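Aminotransferase TlmJ (Streptoalloteichus hindustanus, PDB 5UID) probably transfers amino groups as a pyridoxal 5'-phosphate-dependent aminotransferase of the DegT/DnrJ/EryC1 family. Local coordinates at residues L67-L72 with T126-V131; V80-I85 with N92-R97. One frame throughout, in Å; residues are numbered along the deposited sequence.

Interaction 1. Residues L67-L72 with T126-V131; sequences LSMELL and TKAVVV
The selenomethionine side chain of M69 brings its terminal methyl CE to within 3.7 Å of CG2 of V130, the closest approach between helix segment 67-72 and strand segment 126-131. M69 does not leave its helix pointing straight at the strand. CG stands anti to the carbonyl carbon, and the chain then bends at chi2 (-57°) and again about the CG-SE bond, which swings the methyl across to meet the valine at a slant. A long, unbranched methionine chain suits this place, because rotation about the bond before the heteroatom costs little and the chain can follow the relief of a sheet. V130 answers with one branch: with CG1 anti to the backbone N (chi1 -179°), it is CG2 that touches the methyl. One helical turn further on, L72 comes more directly. Its CD1 rests 4.0 Å from CB of A128, and the small alanine leaves room for the leucine branch to come in over the strand. The contact is wholly apolar, and A128 and V130, two residues apart, turn to the same face of the strand while V129 turns to the other. Segment 67-72 of helix 61-72 runs roughly antiparallel to segment 126-131 of strand 126-132; M69 also packs on V80 of strand 79-83, M69 and L72 on V156 of strand 155-158, and L71 faces helix 202-212.

Interaction 2. Residues V80-I85 with N92-R97; sequences VVLPSI and NAIAAR
I94 lays its whole aliphatic branch against V80, overlapping CB and both methyls of the valine. Its tip, CD1, comes to 3.6 Å from V80 CG1, while the second branch, CG2, lies 3.8 Å from V80 CG2, and the two side chains pass each other at a slant. The torsions explain the division of labour: with CG1 anti to the carbonyl carbon (chi1 -61°) and the chain then extended, CD1 is carried out to the sheet, whereas CG2 stays closer to the helix and meets the nearer part of the valine. The same CD1 also meets L82, this time tip to tip, 3.9 Å from L82 CD2 and 4.0 Å from L82 CD1, so the fork of the leucine embraces a single methyl. L82 holds its CG between the backbone N and the carbonyl carbon (chi1 71°), a less common choice for leucine. Beta-branched V80 and I94 suit the spot because each presents a broad, stiff apolar surface, and V80 and L82, two residues apart along the strand, offer their side chains to the same helix. An alanine in place of I94 would probably open a gap between strand and helix, leaving V80 and the tip of L82 without their apolar partner. I94 also packs on P101 of the following strand, and on the same helix N92 hydrogen-bonds through ND2 to the backbone O of G242 of the second subunit. Strand 79-83, helix 88-95 and strand 100-104 form a beta-alpha-beta crossover at one end of the mixed sheet, an arrangement characteristic of the large domain of fold type I aminotransferases.

Interactions 1 and 2, with centres about 9 Å apart, share one face of the sheet. Strands 79-83 and 126-132 are parallel neighbours, joined by probable hydrogen bonds from V130 N to V81 O (2.9 Å) and from V81 N to A128 O (3.1 Å). V80 fuses the two apolar layers: its CG1 is 3.9 Å from V130 CG2, while the helices meet above it, M69 SE lying 4.0 Å from I94 CG1. Along the chain, the strand and helix of interaction 2 both fall between the two segments of interaction 1. None of the touching residues belongs to the pyridoxal-5'-phosphate pocket, which includes T191, D193 and N248; both contacts belong to the sheet-and-helix framework.

Interaction 1. Residues L67-L72 with T126-V131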
loop_
_atom_site.group_PDB
_atom_site.type_symbol
_atom_site.label_atom_id
_atom_site.label_comp_id
_atom_site.label_asym_id
_atom_site.label_seq_id
_atom_site.Cartn_x
_atom_site.Cartn_y
_atom_site.Cartn_z
ATOM N N LEU A 67 6.473 -8.498 -4.790
ATOM C CA LEU A 67 6.434 -9.712 -3.980
ATOM C C LEU A 67 6.773 -10.942 -4.810
ATOM O O LEU A 67 7.494 -11.833 -4.344
ATOM C CB LEU A 67 5.060 -9.875 -3.330
ATOM C CG LEU A 67 4.704 -8.923 -2.190
ATOM C CD1 LEU A 67 3.259 -9.127 -1.758
ATOM C CD2 LEU A 67 5.651 -9.114 -1.018
ATOM N N SER A 68 6.264 -11.012 -6.042
ATOM C CA SER A 68 6.508 -12.192 -6.865
ATOM C C SER A 68 7.991 -12.347 -7.182
ATOM O O SER A 68 8.521 -13.464 -7.173
ATOM C CB SER A 68 5.682 -12.122 -8.151
ATOM O OG SER A 68 6.135 -11.079 -8.993
HETATM N N MSE A 69 8.680 -11.241 -7.448
HETATM C CA MSE A 69 10.117 -11.288 -7.705
HETATM C C MSE A 69 10.875 -11.693 -6.444
HETATM O O MSE A 69 11.931 -12.320 -6.521
HETATM C CB MSE A 69 10.623 -9.940 -8.222
HETATM C CG MSE A 69 10.081 -9.554 -9.597
HETATM SE SE MSE A 69 10.481 -10.880 -10.984
HETATM C CE MSE A 69 8.659 -11.427 -11.409
ATOM N N GLU A 70 10.334 -11.327 -5.279
ATOM C CA GLU A 70 10.930 -11.765 -4.020
ATOM C C GLU A 70 10.700 -13.255 -3.799
ATOM O O GLU A 70 11.635 -13.997 -3.470
ATOM C CB GLU A 70 10.360 -10.955 -2.854
ATOM C CG GLU A 70 10.756 -9.487 -2.858
ATOM C CD GLU A 70 10.048 -8.690 -1.778
ATOM O OE1 GLU A 70 9.387 -9.307 -0.916
ATOM O OE2 GLU A 70 10.151 -7.444 -1.791
ATOM N N LEU A 71 9.460 -13.713 -3.985
ATOM C CA LEU A 71 9.140 -15.116 -3.742
ATOM C C LEU A 71 9.888 -16.031 -4.704
ATOM O O LEU A 71 10.302 -17.134 -4.328
ATOM C CB LEU A 71 7.631 -15.333 -3.855
ATOM C CG LEU A 71 6.789 -14.626 -2.791
ATOM C CD1 LEU A 71 5.325 -14.637 -3.177
ATOM C CD2 LEU A 71 6.990 -15.282 -1.434
ATOM N N LEU A 72 10.074 -15.591 -5.950
ATOM C CA LEU A 72 10.795 -16.401 -6.926
ATOM C C LEU A 72 12.297 -16.408 -6.675
ATOM O O LEU A 72 13.001 -17.255 -7.232
ATOM C CB LEU A 72 10.498 -15.906 -8.340
ATOM C CG LEU A 72 9.074 -16.137 -8.850
ATOM C CD1 LEU A 72 8.882 -15.474 -10.203
ATOM C CD2 LEU A 72 8.770 -17.624 -8.934
ATOM N N THR A 126 18.163 -16.316 -17.147
ATOM C CA THR A 126 16.742 -15.989 -17.077
ATOM C C THR A 126 16.076 -16.765 -15.947
ATOM O O THR A 126 16.066 -18.000 -15.954
ATOM C CB THR A 126 16.059 -16.297 -18.408
ATOM O OG1 THR A 126 16.783 -15.674 -19.476
ATOM C CG2 THR A 126 14.627 -15.773 -18.401
ATOM N N LYS A 127 15.511 -16.041 -14.979
ATOM C CA LYS A 127 14.835 -16.658 -13.847
ATOM C C LYS A 127 13.329 -16.450 -13.850
ATOM O O LYS A 127 12.634 -17.085 -13.050
ATOM C CB LYS A 127 15.414 -16.127 -12.527
ATOM C CG LYS A 127 16.884 -16.455 -12.325
ATOM C CD LYS A 127 17.132 -17.954 -12.323
ATOM C CE LYS A 127 18.605 -18.261 -12.085
ATOM N NZ LYS A 127 18.864 -19.725 -12.008
ATOM N N ALA A 128 12.806 -15.588 -14.717
ATOM C CA ALA A 128 11.371 -15.359 -14.794
ATOM C C ALA A 128 11.060 -14.617 -16.084
ATOM O O ALA A 128 11.938 -14.005 -16.699
ATOM C CB ALA A 128 10.853 -14.569 -13.586
ATOM N N VAL A 129 9.797 -14.689 -16.488
ATOM C CA VAL A 129 9.273 -13.921 -17.610
ATOM C C VAL A 129 8.009 -13.218 -17.136
ATOM O O VAL A 129 7.141 -13.844 -16.517
ATOM C CB VAL A 129 8.978 -14.812 -18.831
ATOM C CG1 VAL A 129 8.290 -14.007 -19.925
ATOM C CG2 VAL A 129 10.261 -15.436 -19.358
ATOM N N VAL A 130 7.915 -11.919 -17.407
ATOM C CA VAL A 130 6.746 -11.121 -17.059
ATOM C C VAL A 130 6.118 -10.621 -18.348
ATOM O O VAL A 130 6.815 -10.081 -19.215
ATOM C CB VAL A 130 7.107 -9.943 -16.133
ATOM C CG1 VAL A 130 5.855 -9.155 -15.764
ATOM C CG2 VAL A 130 7.809 -10.447 -14.886
ATOM N N VAL A 131 4.809 -10.809 -18.479
ATOM C CA VAL A 131 4.073 -10.361 -19.651
ATOM C C VAL A 131 2.764 -9.735 -19.187
ATOM O O VAL A 131 2.245 -10.059 -18.114
ATOM C CB VAL A 131 3.825 -11.524 -20.641
ATOM C CG1 VAL A 131 2.726 -12.449 -20.131
ATOM C CG2 VAL A 131 3.498 -10.998 -22.025
#

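Interaction 2. Residues V80-I85 with N92-R97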
loop_
_atom_site.group_PDB
_atom_site.type_symbol
_atom_site.label_atom_id
_atom_site.label_comp_id
_atom_site.label_asym_id
_atom_site.label_seq_id
_atom_site.Cartn_x
_atom_site.Cartn_y
_atom_site.Cartn_z
ATOM N N VAL A 80 15.432 -11.190 -15.939
ATOM C CA VAL A 80 14.000 -11.391 -16.118
ATOM C C VAL A 80 13.589 -10.746 -17.431
ATOM O O VAL A 80 13.848 -9.557 -17.652
ATOM C CB VAL A 80 13.181 -10.812 -14.949
ATOM C CG1 VAL A 80 11.693 -11.037 -15.189
ATOM C CG2 VAL A 80 13.612 -11.445 -13.632
ATOM N N VAL A 81 12.960 -11.529 -18.300
ATOM C CA VAL A 81 12.520 -11.048 -19.603
ATOM C C VAL A 81 11.115 -10.477 -19.473
ATOM O O VAL A 81 10.242 -11.079 -18.837
ATOM C CB VAL A 81 12.563 -12.172 -20.650
ATOM C CG1 VAL A 81 12.075 -11.662 -21.992
ATOM C CG2 VAL A 81 13.976 -12.732 -20.772
ATOM N N LEU A 82 10.901 -9.308 -20.069
ATOM C CA LEU A 82 9.600 -8.659 -20.120
ATOM C C LEU A 82 9.588 -7.760 -21.344
ATOM O O LEU A 82 10.644 -7.257 -21.746
ATOM C CB LEU A 82 9.307 -7.846 -18.847
ATOM C CG LEU A 82 10.059 -6.545 -18.551
ATOM C CD1 LEU A 82 9.416 -5.835 -17.360
ATOM C CD2 LEU A 82 11.548 -6.778 -18.288
ATOM N N PRO A 83 8.430 -7.560 -21.973
ATOM C CA PRO A 83 8.384 -6.673 -23.140
ATOM C C PRO A 83 8.722 -5.243 -22.755
ATOM O O PRO A 83 8.467 -4.801 -21.632
ATOM C CB PRO A 83 6.935 -6.799 -23.627
ATOM C CG PRO A 83 6.173 -7.261 -22.434
ATOM C CD PRO A 83 7.114 -8.149 -21.678
ATOM N N SER A 84 9.326 -4.522 -23.704
ATOM C CA SER A 84 9.582 -3.102 -23.493
ATOM C C SER A 84 8.297 -2.355 -23.174
ATOM O O SER A 84 8.316 -1.374 -22.422
ATOM C CB SER A 84 10.261 -2.503 -24.723
ATOM O OG SER A 84 10.566 -1.136 -24.522
ATOM N N ILE A 85 7.175 -2.810 -23.723
ATOM C CA ILE A 85 5.866 -2.220 -23.415
ATOM C C ILE A 85 5.368 -2.935 -22.164
ATOM O O ILE A 85 4.533 -3.842 -22.203
ATOM C CB ILE A 85 4.891 -2.326 -24.591
ATOM C CG1 ILE A 85 5.539 -1.779 -25.866
ATOM C CG2 ILE A 85 3.596 -1.580 -24.283
ATOM C CD1 ILE A 85 6.045 -0.357 -25.733
ATOM N N ASN A 92 10.834 -2.146 -12.222
ATOM C CA ASN A 92 11.377 -1.763 -10.924
ATOM C C ASN A 92 11.401 -2.949 -9.969
ATOM O O ASN A 92 12.336 -3.098 -9.175
ATOM C CB ASN A 92 10.565 -0.608 -10.331
ATOM C CG ASN A 92 10.925 0.737 -10.941
ATOM O OD1 ASN A 92 11.743 0.820 -11.858
ATOM N ND2 ASN A 92 10.311 1.801 -10.432
ATOM N N ALA A 93 10.382 -3.812 -10.040
ATOM C CA ALA A 93 10.359 -4.997 -9.189
ATOM C C ALA A 93 11.543 -5.911 -9.470
ATOM O O ALA A 93 12.007 -6.620 -8.570
ATOM C CB ALA A 93 9.045 -5.755 -9.378
ATOM N N ILE A 94 12.047 -5.903 -10.704
ATOM C CA ILE A 94 13.194 -6.732 -11.058
ATOM C C ILE A 94 14.492 -6.086 -10.592
ATOM O O ILE A 94 15.302 -6.711 -9.898
ATOM C CB ILE A 94 13.206 -6.992 -12.577
ATOM C CG1 ILE A 94 11.934 -7.734 -13.001
ATOM C CG2 ILE A 94 14.456 -7.770 -12.984
ATOM C CD1 ILE A 94 11.560 -7.520 -14.450
ATOM N N ALA A 95 14.706 -4.823 -10.963
ATOM C CA ALA A 95 15.969 -4.157 -10.671
ATOM C C ALA A 95 16.167 -3.882 -9.184
ATOM O O ALA A 95 17.314 -3.758 -8.742
ATOM C CB ALA A 95 16.064 -2.851 -11.462
ATOM N N ALA A 96 15.087 -3.782 -8.402
ATOM C CA ALA A 96 15.239 -3.518 -6.974
ATOM C C ALA A 96 15.859 -4.702 -6.244
ATOM O O ALA A 96 16.510 -4.518 -5.210
ATOM C CB ALA A 96 13.890 -3.162 -6.349
ATOM N N ARG A 97 15.668 -5.914 -6.758
ATOM C CA ARG A 97 16.276 -7.102 -6.171
ATOM C C ARG A 97 17.724 -7.303 -6.603
ATOM O O ARG A 97 18.368 -8.249 -6.134
ATOM C CB ARG A 97 15.457 -8.343 -6.533
ATOM C CG ARG A 97 14.061 -8.365 -5.931
ATOM C CD ARG A 97 13.871 -9.593 -5.061
ATOM N NE ARG A 97 14.822 -9.624 -3.954
ATOM C CZ ARG A 97 15.096 -10.705 -3.232
ATOM N NH1 ARG A 97 14.496 -11.857 -3.503
ATOM N NH2 ARG A 97 15.977 -10.639 -2.243
#